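Local coordinates for 2-hydroxyhepta-2,4-diene-1,7-dioate isomerase (PDB 4DBF), which probably acts as a magnesium-dependent oxaloacetate decarboxylase of the fumarylacetoacetate hydrolase (FAH) family, possibly with isomerase activity as well, at residues M32-I37 / A76-S81; E51-P56 / K61-E66; P209-L214 / T220-D225; E240-T243 / T247-P250. All coordinates share one frame; numbering follows the deposited sequence.

Contact 1 of 4, residues M32-I37 / A76-S81; sequences MCFCSI and APMLPS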
loop_
_atom_site.group_PDB
_atom_site.type_symbol
_atom_site.label_atom_id
_atom_site.label_comp_id
_atom_site.label_asym_id
_atom_site.label_seq_id
_atom_site.Cartn_x
_atom_site.Cartn_y
_atom_site.Cartn_z
ATOM N N MET A 32 10.342 -6.694 21.521
ATOM C CA MET A 32 9.395 -7.403 20.676
ATOM C C MET A 32 9.988 -8.575 19.983
ATOM O O MET A 32 11.094 -8.543 19.590
ATOM C CB MET A 32 8.923 -6.496 19.573
ATOM C CG MET A 32 8.053 -5.378 19.995
ATOM S SD MET A 32 7.669 -4.318 18.604
ATOM C CE MET A 32 6.468 -3.335 19.418
ATOM N N CYS A 33 9.169 -9.562 19.741
ATOM C CA CYS A 33 9.581 -10.700 18.986
ATOM C C CYS A 33 8.401 -11.411 18.353
ATOM O O CYS A 33 7.293 -11.151 18.680
ATOM C CB CYS A 33 10.351 -11.684 19.864
ATOM S SG CYS A 33 9.404 -12.339 21.221
ATOM N N PHE A 34 8.711 -12.277 17.416
ATOM C CA PHE A 34 7.832 -13.318 16.954
ATOM C C PHE A 34 7.808 -14.471 17.941
ATOM O O PHE A 34 8.763 -14.746 18.600
ATOM C CB PHE A 34 8.242 -13.818 15.580
ATOM C CG PHE A 34 7.878 -12.886 14.479
ATOM C CD1 PHE A 34 6.591 -12.803 14.048
ATOM C CD2 PHE A 34 8.820 -12.068 13.910
ATOM C CE1 PHE A 34 6.253 -11.945 13.043
ATOM C CE2 PHE A 34 8.485 -11.206 12.903
ATOM C CZ PHE A 34 7.201 -11.151 12.470
ATOM N N CYS A 35 6.679 -15.127 18.013
ATOM C CA CYS A 35 6.480 -16.216 18.908
ATOM C C CYS A 35 5.429 -17.204 18.439
ATOM O O CYS A 35 4.641 -16.952 17.580
ATOM C CB CYS A 35 6.043 -15.702 20.236
ATOM S SG CYS A 35 4.383 -15.046 20.226
ATOM N N SER A 36 5.438 -18.330 19.087
ATOM C CA SER A 36 4.472 -19.329 18.855
ATOM C C SER A 36 3.621 -19.315 20.081
ATOM O O SER A 36 4.119 -19.106 21.140
ATOM C CB SER A 36 5.201 -20.646 18.697
ATOM O OG SER A 36 4.369 -21.709 18.928
ATOM N N ILE A 37 2.336 -19.529 19.923
ATOM C CA ILE A 37 1.391 -19.473 20.999
ATOM C C ILE A 37 0.897 -20.880 21.258
ATOM O O ILE A 37 0.348 -21.478 20.400
ATOM C CB ILE A 37 0.187 -18.626 20.628
ATOM C CG1 ILE A 37 0.635 -17.256 20.157
ATOM C CG2 ILE A 37 -0.779 -18.541 21.777
ATOM C CD1 ILE A 37 1.050 -16.383 21.256
ATOM N N ALA A 76 -0.130 -6.811 16.451
ATOM C CA ALA A 76 -0.511 -7.277 15.137
ATOM C C ALA A 76 0.493 -8.341 14.762
ATOM O O ALA A 76 1.621 -8.122 14.872
ATOM C CB ALA A 76 -0.482 -6.147 14.142
ATOM N N PRO A 77 0.040 -9.495 14.326
ATOM C CA PRO A 77 0.935 -10.606 14.078
ATOM C C PRO A 77 1.875 -10.460 12.899
ATOM O O PRO A 77 2.750 -11.215 12.790
ATOM C CB PRO A 77 -0.005 -11.790 13.910
ATOM C CG PRO A 77 -1.272 -11.226 13.518
ATOM C CD PRO A 77 -1.356 -9.904 14.199
ATOM N N MET A 78 1.682 -9.482 12.051
ATOM C CA MET A 78 2.594 -9.164 10.965
ATOM C C MET A 78 2.702 -7.654 10.758
ATOM O O MET A 78 1.832 -6.922 11.105
ATOM C CB MET A 78 2.102 -9.673 9.619
ATOM C CG MET A 78 2.280 -11.133 9.346
ATOM S SD MET A 78 3.946 -11.754 9.257
ATOM C CE MET A 78 3.633 -13.384 9.858
ATOM N N LEU A 79 3.756 -7.270 10.089
ATOM C CA LEU A 79 3.903 -5.936 9.588
ATOM C C LEU A 79 3.892 -6.053 8.081
ATOM O O LEU A 79 4.882 -6.124 7.457
ATOM C CB LEU A 79 5.186 -5.334 10.079
ATOM C CG LEU A 79 5.290 -5.150 11.569
ATOM C CD1 LEU A 79 6.593 -4.458 11.886
ATOM C CD2 LEU A 79 4.128 -4.391 12.132
ATOM N N PRO A 80 2.716 -6.099 7.520
ATOM C CA PRO A 80 2.592 -6.390 6.104
ATOM C C PRO A 80 3.076 -5.277 5.203
ATOM O O PRO A 80 2.854 -4.180 5.539
ATOM C CB PRO A 80 1.111 -6.580 5.925
ATOM C CG PRO A 80 0.500 -5.795 7.000
ATOM C CD PRO A 80 1.432 -5.803 8.139
ATOM N N SER A 81 3.652 -5.615 4.057
ATOM C CA SER A 81 4.038 -4.645 3.038
ATOM C C SER A 81 2.820 -3.971 2.427
ATOM O O SER A 81 2.846 -2.823 2.127
ATOM C CB SER A 81 4.930 -5.247 1.949
ATOM O OG SER A 81 4.200 -5.801 0.932
#

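Contact 2 of 4, residues E51-P56 / K61-E66; sequences EIEGTP and KFTGRE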
loop_
_atom_site.group_PDB
_atom_site.type_symbol
_atom_site.label_atom_id
_atom_site.label_comp_id
_atom_site.label_asym_id
_atom_site.label_seq_id
_atom_site.Cartn_x
_atom_site.Cartn_y
_atom_site.Cartn_z
ATOM N N GLU A 51 9.247 -17.609 22.222
ATOM C CA GLU A 51 9.968 -16.840 21.272
ATOM C C GLU A 51 10.566 -17.705 20.183
ATOM O O GLU A 51 11.109 -18.726 20.444
ATOM C CB GLU A 51 11.039 -16.023 21.938
ATOM C CG GLU A 51 11.918 -15.313 20.961
ATOM C CD GLU A 51 13.041 -14.569 21.604
ATOM O OE1 GLU A 51 13.728 -15.138 22.428
ATOM O OE2 GLU A 51 13.223 -13.418 21.285
ATOM N N ILE A 52 10.436 -17.272 18.957
ATOM C CA ILE A 52 11.093 -17.931 17.881
ATOM C C ILE A 52 12.230 -17.116 17.323
ATOM O O ILE A 52 12.251 -15.937 17.395
ATOM C CB ILE A 52 10.168 -18.357 16.738
ATOM C CG1 ILE A 52 9.456 -17.182 16.155
ATOM C CG2 ILE A 52 9.128 -19.362 17.167
ATOM C CD1 ILE A 52 8.746 -17.571 14.909
ATOM N N GLU A 53 13.174 -17.832 16.748
ATOM C CA GLU A 53 14.286 -17.238 16.082
ATOM C C GLU A 53 13.784 -16.594 14.798
ATOM O O GLU A 53 13.260 -17.251 13.968
ATOM C CB GLU A 53 15.284 -18.342 15.775
ATOM C CG GLU A 53 16.725 -17.997 16.007
ATOM C CD GLU A 53 17.619 -19.226 15.995
ATOM O OE1 GLU A 53 17.688 -19.928 14.973
ATOM O OE2 GLU A 53 18.253 -19.485 17.028
ATOM N N GLY A 54 13.934 -15.304 14.646
ATOM C CA GLY A 54 13.563 -14.678 13.394
ATOM C C GLY A 54 12.080 -14.623 13.088
ATOM O O GLY A 54 11.330 -14.408 13.972
ATOM N N THR A 55 11.684 -14.829 11.834
ATOM C CA THR A 55 10.279 -14.746 11.402
ATOM C C THR A 55 9.649 -16.079 11.143
ATOM O O THR A 55 10.305 -17.042 10.986
ATOM C CB THR A 55 10.109 -13.972 10.102
ATOM O OG1 THR A 55 10.924 -14.555 9.110
ATOM C CG2 THR A 55 10.480 -12.561 10.260
ATOM N N PRO A 56 8.345 -16.098 11.077
ATOM C CA PRO A 56 7.615 -17.351 10.964
ATOM C C PRO A 56 7.595 -17.970 9.610
ATOM O O PRO A 56 6.934 -18.952 9.485
ATOM C CB PRO A 56 6.195 -16.968 11.343
ATOM C CG PRO A 56 6.202 -15.514 11.597
ATOM C CD PRO A 56 7.447 -14.958 11.063
ATOM N N LYS A 61 12.485 -21.990 14.672
ATOM C CA LYS A 61 13.248 -22.484 15.794
ATOM C C LYS A 61 13.103 -21.629 17.057
ATOM O O LYS A 61 13.230 -20.439 17.043
ATOM C CB LYS A 61 14.723 -22.687 15.446
ATOM C CG LYS A 61 15.481 -23.320 16.606
ATOM C CD LYS A 61 16.997 -23.299 16.482
ATOM C CE LYS A 61 17.642 -23.145 17.850
ATOM N NZ LYS A 61 17.665 -21.743 18.343
ATOM N N PHE A 62 12.852 -22.309 18.147
ATOM C CA PHE A 62 12.693 -21.686 19.425
ATOM C C PHE A 62 14.029 -21.262 20.035
ATOM O O PHE A 62 14.991 -21.953 19.945
ATOM C CB PHE A 62 11.998 -22.654 20.355
ATOM C CG PHE A 62 10.627 -23.024 19.936
ATOM C CD1 PHE A 62 9.655 -22.072 19.806
ATOM C CD2 PHE A 62 10.299 -24.334 19.716
ATOM C CE1 PHE A 62 8.387 -22.409 19.445
ATOM C CE2 PHE A 62 9.028 -24.695 19.346
ATOM C CZ PHE A 62 8.070 -23.728 19.196
ATOM N N THR A 63 14.053 -20.116 20.672
ATOM C CA THR A 63 15.248 -19.628 21.279
ATOM C C THR A 63 15.361 -20.101 22.693
ATOM O O THR A 63 16.377 -19.960 23.296
ATOM C CB THR A 63 15.187 -18.123 21.429
ATOM O OG1 THR A 63 14.108 -17.799 22.289
ATOM C CG2 THR A 63 15.057 -17.474 20.136
ATOM N N GLY A 64 14.278 -20.608 23.227
ATOM C CA GLY A 64 14.232 -21.004 24.601
ATOM C C GLY A 64 13.456 -20.094 25.520
ATOM O O GLY A 64 12.921 -20.548 26.477
ATOM N N ARG A 65 13.404 -18.810 25.215
ATOM C CA ARG A 65 12.629 -17.883 26.021
ATOM C C ARG A 65 11.144 -18.088 25.873
ATOM O O ARG A 65 10.665 -18.292 24.804
ATOM C CB ARG A 65 12.950 -16.444 25.684
ATOM C CG ARG A 65 14.401 -16.100 25.614
ATOM C CD ARG A 65 14.610 -14.622 25.842
ATOM N NE ARG A 65 14.231 -13.863 24.681
ATOM C CZ ARG A 65 14.457 -12.580 24.519
ATOM N NH1 ARG A 65 15.066 -11.902 25.450
ATOM N NH2 ARG A 65 14.073 -11.993 23.429
ATOM N N GLU A 66 10.435 -18.003 26.973
ATOM C CA GLU A 66 8.995 -18.075 26.971
ATOM C C GLU A 66 8.361 -17.250 28.080
ATOM O O GLU A 66 9.002 -16.885 29.016
ATOM C CB GLU A 66 8.480 -19.503 27.006
ATOM C CG GLU A 66 8.990 -20.323 28.146
ATOM C CD GLU A 66 9.040 -21.799 27.837
ATOM O OE1 GLU A 66 8.163 -22.282 27.126
ATOM O OE2 GLU A 66 9.970 -22.460 28.289
HETATM O O HOH W 1 11.415 -20.101 22.823
#

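Contact 3 of 4, residues P209-L214 / T220-D225; sequences PIKARL and TQLKQD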
loop_
_atom_site.group_PDB
_atom_site.type_symbol
_atom_site.label_atom_id
_atom_site.label_comp_id
_atom_site.label_asym_id
_atom_site.label_seq_id
_atom_site.Cartn_x
_atom_site.Cartn_y
_atom_site.Cartn_z
ATOM N N PRO A 209 -18.662 -19.219 10.904
ATOM C CA PRO A 209 -19.419 -18.111 11.450
ATOM C C PRO A 209 -18.432 -16.961 11.749
ATOM O O PRO A 209 -17.339 -17.215 12.200
ATOM C CB PRO A 209 -19.983 -18.672 12.763
ATOM C CG PRO A 209 -19.733 -20.171 12.724
ATOM C CD PRO A 209 -18.571 -20.361 11.856
ATOM N N ILE A 210 -18.761 -15.723 11.419
ATOM C CA ILE A 210 -17.884 -14.615 11.778
ATOM C C ILE A 210 -18.768 -13.616 12.505
ATOM O O ILE A 210 -19.703 -13.097 11.905
ATOM C CB ILE A 210 -17.265 -13.985 10.539
ATOM C CG1 ILE A 210 -16.302 -14.961 9.850
ATOM C CG2 ILE A 210 -16.538 -12.656 10.915
ATOM C CD1 ILE A 210 -15.892 -14.494 8.460
ATOM N N LYS A 211 -18.526 -13.408 13.798
ATOM C CA LYS A 211 -19.445 -12.647 14.609
ATOM C C LYS A 211 -18.740 -11.427 15.145
ATOM O O LYS A 211 -17.503 -11.472 15.319
ATOM C CB LYS A 211 -19.983 -13.507 15.747
ATOM C CG LYS A 211 -20.947 -14.606 15.207
ATOM C CD LYS A 211 -21.389 -15.618 16.298
ATOM C CE LYS A 211 -22.557 -16.480 15.749
ATOM N NZ LYS A 211 -23.197 -17.164 16.864
ATOM N N ALA A 212 -19.492 -10.345 15.381
ATOM C CA ALA A 212 -18.943 -9.153 15.999
ATOM C C ALA A 212 -19.910 -8.617 17.051
ATOM O O ALA A 212 -21.123 -8.519 16.809
ATOM C CB ALA A 212 -18.676 -8.099 14.954
ATOM N N ARG A 213 -19.364 -8.306 18.209
ATOM C CA ARG A 213 -20.132 -7.773 19.314
ATOM C C ARG A 213 -19.639 -6.370 19.617
ATOM O O ARG A 213 -18.422 -6.180 19.893
ATOM C CB ARG A 213 -19.970 -8.685 20.531
ATOM C CG ARG A 213 -20.605 -10.070 20.276
ATOM C CD ARG A 213 -20.319 -11.073 21.369
ATOM N NE ARG A 213 -21.050 -12.302 21.076
ATOM C CZ ARG A 213 -20.586 -13.314 20.351
ATOM N NH1 ARG A 213 -19.348 -13.293 19.823
ATOM N NH2 ARG A 213 -21.370 -14.358 20.152
ATOM N N LEU A 214 -20.570 -5.413 19.553
ATOM C CA LEU A 214 -20.303 -4.030 19.848
ATOM C C LEU A 214 -20.825 -3.694 21.234
ATOM O O LEU A 214 -22.017 -3.868 21.515
ATOM C CB LEU A 214 -20.986 -3.099 18.841
ATOM C CG LEU A 214 -20.812 -1.571 18.920
ATOM C CD1 LEU A 214 -19.360 -1.086 18.730
ATOM C CD2 LEU A 214 -21.731 -0.854 17.891
ATOM N N THR A 220 -23.689 -4.718 25.391
ATOM C CA THR A 220 -23.016 -5.443 24.313
ATOM C C THR A 220 -24.054 -6.131 23.476
ATOM O O THR A 220 -24.899 -6.846 24.032
ATOM C CB THR A 220 -22.027 -6.466 24.883
ATOM O OG1 THR A 220 -21.046 -5.760 25.645
ATOM C CG2 THR A 220 -21.289 -7.244 23.759
ATOM N N GLN A 221 -24.007 -5.917 22.152
ATOM C CA GLN A 221 -24.937 -6.552 21.185
ATOM C C GLN A 221 -24.244 -7.189 19.949
ATOM O O GLN A 221 -23.226 -6.715 19.497
ATOM C CB GLN A 221 -25.892 -5.507 20.643
ATOM C CG GLN A 221 -26.961 -5.011 21.628
ATOM C CD GLN A 221 -27.999 -4.154 20.919
ATOM O OE1 GLN A 221 -28.868 -4.669 20.197
ATOM N NE2 GLN A 221 -27.902 -2.844 21.094
ATOM N N LEU A 222 -24.872 -8.209 19.369
ATOM C CA LEU A 222 -24.371 -8.883 18.166
ATOM C C LEU A 222 -24.753 -8.041 16.986
ATOM O O LEU A 222 -25.931 -7.872 16.688
ATOM C CB LEU A 222 -25.011 -10.290 18.032
ATOM C CG LEU A 222 -24.662 -11.251 16.874
ATOM C CD1 LEU A 222 -23.139 -11.538 16.796
ATOM C CD2 LEU A 222 -25.397 -12.600 17.010
ATOM N N LYS A 223 -23.767 -7.493 16.297
ATOM C CA LYS A 223 -24.026 -6.500 15.265
ATOM C C LYS A 223 -23.444 -6.933 13.927
ATOM O O LYS A 223 -23.584 -6.250 12.913
ATOM C CB LYS A 223 -23.489 -5.140 15.728
ATOM C CG LYS A 223 -24.326 -4.491 16.855
ATOM C CD LYS A 223 -25.706 -4.056 16.345
ATOM C CE LYS A 223 -26.462 -3.222 17.375
ATOM N NZ LYS A 223 -27.547 -2.427 16.732
ATOM N N GLN A 224 -22.885 -8.130 13.924
ATOM C CA GLN A 224 -22.521 -8.871 12.728
ATOM C C GLN A 224 -22.566 -10.372 12.962
ATOM O O GLN A 224 -22.061 -10.855 13.915
ATOM C CB GLN A 224 -21.149 -8.479 12.156
ATOM C CG GLN A 224 -20.782 -9.196 10.869
ATOM C CD GLN A 224 -19.321 -9.050 10.462
ATOM O OE1 GLN A 224 -18.770 -9.899 9.818
ATOM N NE2 GLN A 224 -18.724 -7.965 10.821
ATOM N N ASP A 225 -23.164 -11.080 12.030
ATOM C CA ASP A 225 -23.404 -12.480 12.165
ATOM C C ASP A 225 -23.419 -13.067 10.768
ATOM O O ASP A 225 -24.459 -13.293 10.201
ATOM C CB ASP A 225 -24.756 -12.655 12.822
ATOM C CG ASP A 225 -25.016 -14.048 13.304
ATOM O OD1 ASP A 225 -24.162 -14.911 13.235
ATOM O OD2 ASP A 225 -26.123 -14.268 13.779
#

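Contact 4 of 4, residues E240-T243 / T247-P250; sequences EFIT and TLLP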
loop_
_atom_site.group_PDB
_atom_site.type_symbol
_atom_site.label_atom_id
_atom_site.label_comp_id
_atom_site.label_asym_id
_atom_site.label_seq_id
_atom_site.Cartn_x
_atom_site.Cartn_y
_atom_site.Cartn_z
ATOM N N GLU A 240 -6.036 -16.074 -6.827
ATOM C CA GLU A 240 -5.762 -16.041 -8.243
ATOM C C GLU A 240 -6.016 -14.663 -8.860
ATOM O O GLU A 240 -5.243 -14.152 -9.643
ATOM C CB GLU A 240 -6.648 -17.050 -8.906
ATOM C CG GLU A 240 -6.544 -17.097 -10.382
ATOM C CD GLU A 240 -7.458 -18.144 -10.952
ATOM O OE1 GLU A 240 -8.618 -17.857 -11.104
ATOM O OE2 GLU A 240 -7.010 -19.246 -11.212
ATOM N N PHE A 241 -7.137 -14.084 -8.475
ATOM C CA PHE A 241 -7.532 -12.755 -8.907
ATOM C C PHE A 241 -6.516 -11.664 -8.526
ATOM O O PHE A 241 -6.110 -10.895 -9.304
ATOM C CB PHE A 241 -8.891 -12.461 -8.300
ATOM C CG PHE A 241 -9.458 -11.125 -8.652
ATOM C CD1 PHE A 241 -9.967 -10.892 -9.883
ATOM C CD2 PHE A 241 -9.554 -10.144 -7.724
ATOM C CE1 PHE A 241 -10.515 -9.690 -10.192
ATOM C CE2 PHE A 241 -10.087 -8.937 -8.026
ATOM C CZ PHE A 241 -10.576 -8.714 -9.258
ATOM N N ILE A 242 -6.104 -11.677 -7.290
ATOM C CA ILE A 242 -5.146 -10.729 -6.804
ATOM C C ILE A 242 -3.793 -10.935 -7.459
ATOM O O ILE A 242 -3.280 -10.041 -8.024
ATOM C CB ILE A 242 -5.035 -10.795 -5.285
ATOM C CG1 ILE A 242 -6.352 -10.406 -4.640
ATOM C CG2 ILE A 242 -3.916 -9.922 -4.799
ATOM C CD1 ILE A 242 -6.321 -10.515 -3.153
ATOM N N THR A 243 -3.261 -12.141 -7.378
ATOM C CA THR A 243 -1.946 -12.427 -7.871
ATOM C C THR A 243 -1.816 -12.412 -9.389
ATOM O O THR A 243 -0.754 -12.437 -9.898
ATOM C CB THR A 243 -1.359 -13.704 -7.248
ATOM O OG1 THR A 243 -2.079 -14.841 -7.695
ATOM C CG2 THR A 243 -1.427 -13.633 -5.795
ATOM N N THR A 247 2.120 -8.857 -7.437
ATOM C CA THR A 247 2.951 -9.747 -6.664
ATOM C C THR A 247 2.598 -9.615 -5.192
ATOM O O THR A 247 2.477 -8.535 -4.700
ATOM C CB THR A 247 4.464 -9.451 -6.830
ATOM O OG1 THR A 247 4.869 -9.692 -8.155
ATOM C CG2 THR A 247 5.284 -10.314 -5.927
ATOM N N LEU A 248 2.453 -10.729 -4.513
ATOM C CA LEU A 248 2.292 -10.746 -3.085
ATOM C C LEU A 248 3.557 -11.251 -2.370
ATOM O O LEU A 248 4.232 -12.082 -2.885
ATOM C CB LEU A 248 1.075 -11.570 -2.706
ATOM C CG LEU A 248 -0.310 -11.142 -3.205
ATOM C CD1 LEU A 248 -1.399 -12.081 -2.763
ATOM C CD2 LEU A 248 -0.591 -9.730 -2.784
ATOM N N LEU A 249 3.833 -10.722 -1.192
ATOM C CA LEU A 249 5.044 -11.013 -0.449
ATOM C C LEU A 249 4.707 -11.670 0.893
ATOM O O LEU A 249 3.608 -11.470 1.405
ATOM C CB LEU A 249 5.755 -9.679 -0.228
ATOM C CG LEU A 249 6.176 -8.978 -1.522
ATOM C CD1 LEU A 249 6.809 -7.637 -1.263
ATOM C CD2 LEU A 249 7.160 -9.895 -2.263
ATOM N N PRO A 250 5.661 -12.440 1.495
ATOM C CA PRO A 250 5.421 -12.938 2.861
ATOM C C PRO A 250 5.041 -11.843 3.851
ATOM O O PRO A 250 5.690 -10.783 3.918
ATOM C CB PRO A 250 6.775 -13.563 3.303
ATOM C CG PRO A 250 7.536 -13.838 1.963
ATOM C CD PRO A 250 7.024 -12.729 0.993
#

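Contact 1 of 4, residues M32-I37 / A76-S81
Phe-34 is the one residue of segment 32-37 that meets segment 76-81, touching Pro-77 and Met-78, which makes it a good example of how one aromatic side chain can join a sheet to a loop. The polar part of the meeting is between ring and carbonyl: Pro-77 O lies at the ring edge, near the ring plane, 3.6 Å from Phe-34 CE1. An aromatic edge carries a slight positive charge, and the approach is consistent with a weak electrostatic attraction to the carbonyl oxygen. The apolar part is looser. The methyl end of Met-78 approaches the same ring atom obliquely, with CE 4.4 Å from Phe-34 CE1. Met-78 sets off away from the strand, and its chain folds back at chi2 (-64°) to bring the methyl toward the ring. The backbones stay well apart, the nearest CA atoms, of Phe-34 and Pro-77, being 7.9 Å from each other, and only a small surface is buried. Around this point Phe-34 also packs on Arg-25, Ile-52, Thr-55 and Pro-56, while Pro-77 and Met-78 rest on Ile-196 of strand 190-197. The contact therefore sets strand 31-38, which lies between strands 22-28 and 48-52, against the loop that runs from strand 73-75 to strand 83-87.

Contact 2 of 4, residues E51-P56 / K61-E66
Glu-51 reaches across to Arg-65 in a side-on, two-nitrogen salt bridge. Arg-65 NE donates a hydrogen bond to Glu-51 OE1 at 2.6 Å and NH2 donates one to Glu-51 OE2 at 2.7 Å, with the carboxylate and guanidinium planes 24° apart. Thr-63 OG1 donates to the same Glu-51 OE1, also at 2.7 Å, from the opposite face of the carboxylate to NE, so three bonds fix the rotation of this group. A second salt bridge, from Lys-61 NZ to Glu-53 OE2, spans 2.7 Å at the exposed side; the lysine chain bends at its last two torsions and NZ also donates to Phe-62 O. Behind these side chains stands the backbone. Ile-52 and Phe-62 form an antiparallel non-hydrogen-bonded pair, flanked by a nearly straight bond from Glu-53 N to Lys-61 O (2.6 Å) and a longer one from Thr-63 N to Glu-51 O. A water joins Glu-51 O, Gly-64 N and Arg-65 O where the chain turns a corner. Farther out, Arg-65 NH1 makes a salt bridge with Asp-30, a magnesium-binding residue of this protein whose ion is not bound to this chain here, so Arg-65 is held between two carboxylates. At that corner Thr-63 OG1 accepts from Arg-65 N, which defines an ST turn.

Contact 3 of 4, residues P209-L214 / T220-D225
Ala-212 O is gripped by two successive amides of the facing strand: Lys-223 N donates to it at 2.9 Å in a nearly straight bond, while Gln-224 N adds a weak one at 3.4 Å. Two residues facing one is the definition of a classic beta bulge, and it shifts the register by one between Ala-212 and Arg-213. Within the bulge Ala-212 N also binds Gln-224 O; beyond it, Leu-214 and Gln-221 exchange a reciprocal pair of bonds, the shorter from Gln-221 N to Leu-214 O at 2.9 Å. Side chains divide between the two faces. On one, Lys-211 and Asp-225 run alongside each other in the same direction, with Lys-211 CE 3.4 Å from Asp-225 OD1; their charged atoms, NZ and OD1, are 4.4 Å apart, too far for a salt bridge, though they should still attract. Leu-222, its CG anti to the backbone N (chi1 -179°), leans across so that CD1 lies 3.9 Å from Lys-211 CB. On the other face, Ala-212 CB meets Gln-224 CB at 3.8 Å, and both residues pack on Phe-135 of strand 133-143. Lys-223 has its salt bridge with Glu-263. The hairpin 209-216/219-227 forms one edge of a mixed sheet: strand 219-227 is outermost within the chain, and strand 209-216 bonds to strand 270-275 through Lys-211 and Arg-213.

Contact 4 of 4, residues E240-T243 / T247-P250
Thr-243 ends helix 235-243, and after three intervening residues the chain returns past it as the extended segment 247-250, with the CA atoms of Thr-243 and Thr-247 5.7 Å apart. The helical psi values of Glu-240 to Ile-242 relax to -10° at Thr-243, while Leu-248 is extended, and its side chain points toward the helix. There its branched end meets two methyl groups. Thr-243 CG2 presses on Leu-248 CD1 at 3.4 Å, closer than carbons usually pack, and lies 3.8 Å from Leu-248 CG. Ile-242 CG2 touches both arms of the fork, at 3.9 Å from Leu-248 CD1 and the same from CD2. Each of the two helix side chains crosses the leucine at about a right angle. The contact is a small, wholly apolar packing of a helix end on the following loop, in the FAH-family C-terminal region, joining the last turn of the helix to the connection that leads into strand 253-255. Thr-243 can offer its methyl to the leucine because chi1 (68°) sets OG1 between the backbone N and the carbonyl carbon; there the hydroxyl is hydrogen-bonded to Ile-239 O and to Val-150 N. Ile-254 touches both Ile-242 and Leu-248, and Val-84 and Ile-86 cover more of Ile-242. Thr-247 OG1 hydrogen-bonds Asp-187 of the second subunit.

From the N terminus, strand 31-38 opens contact 1, which closes only at the loop after strand 73-75. Contact 2 falls wholly within that span and closes a short loop of its own between 51-56 and 61-66; the two touch through the neighbouring strands 31-38 and 48-52. Contacts 3 and 4 follow in series, and none of the four cross. Contact 3 closes a hairpin in the C-terminal family region, across the chain's centre from contacts 1 and 2 and about 35 Å from contact 2, centre to centre. Contact 4 closes the turn after helix 235-243 and meets contact 1 where Leu-249 packs on Ser-81.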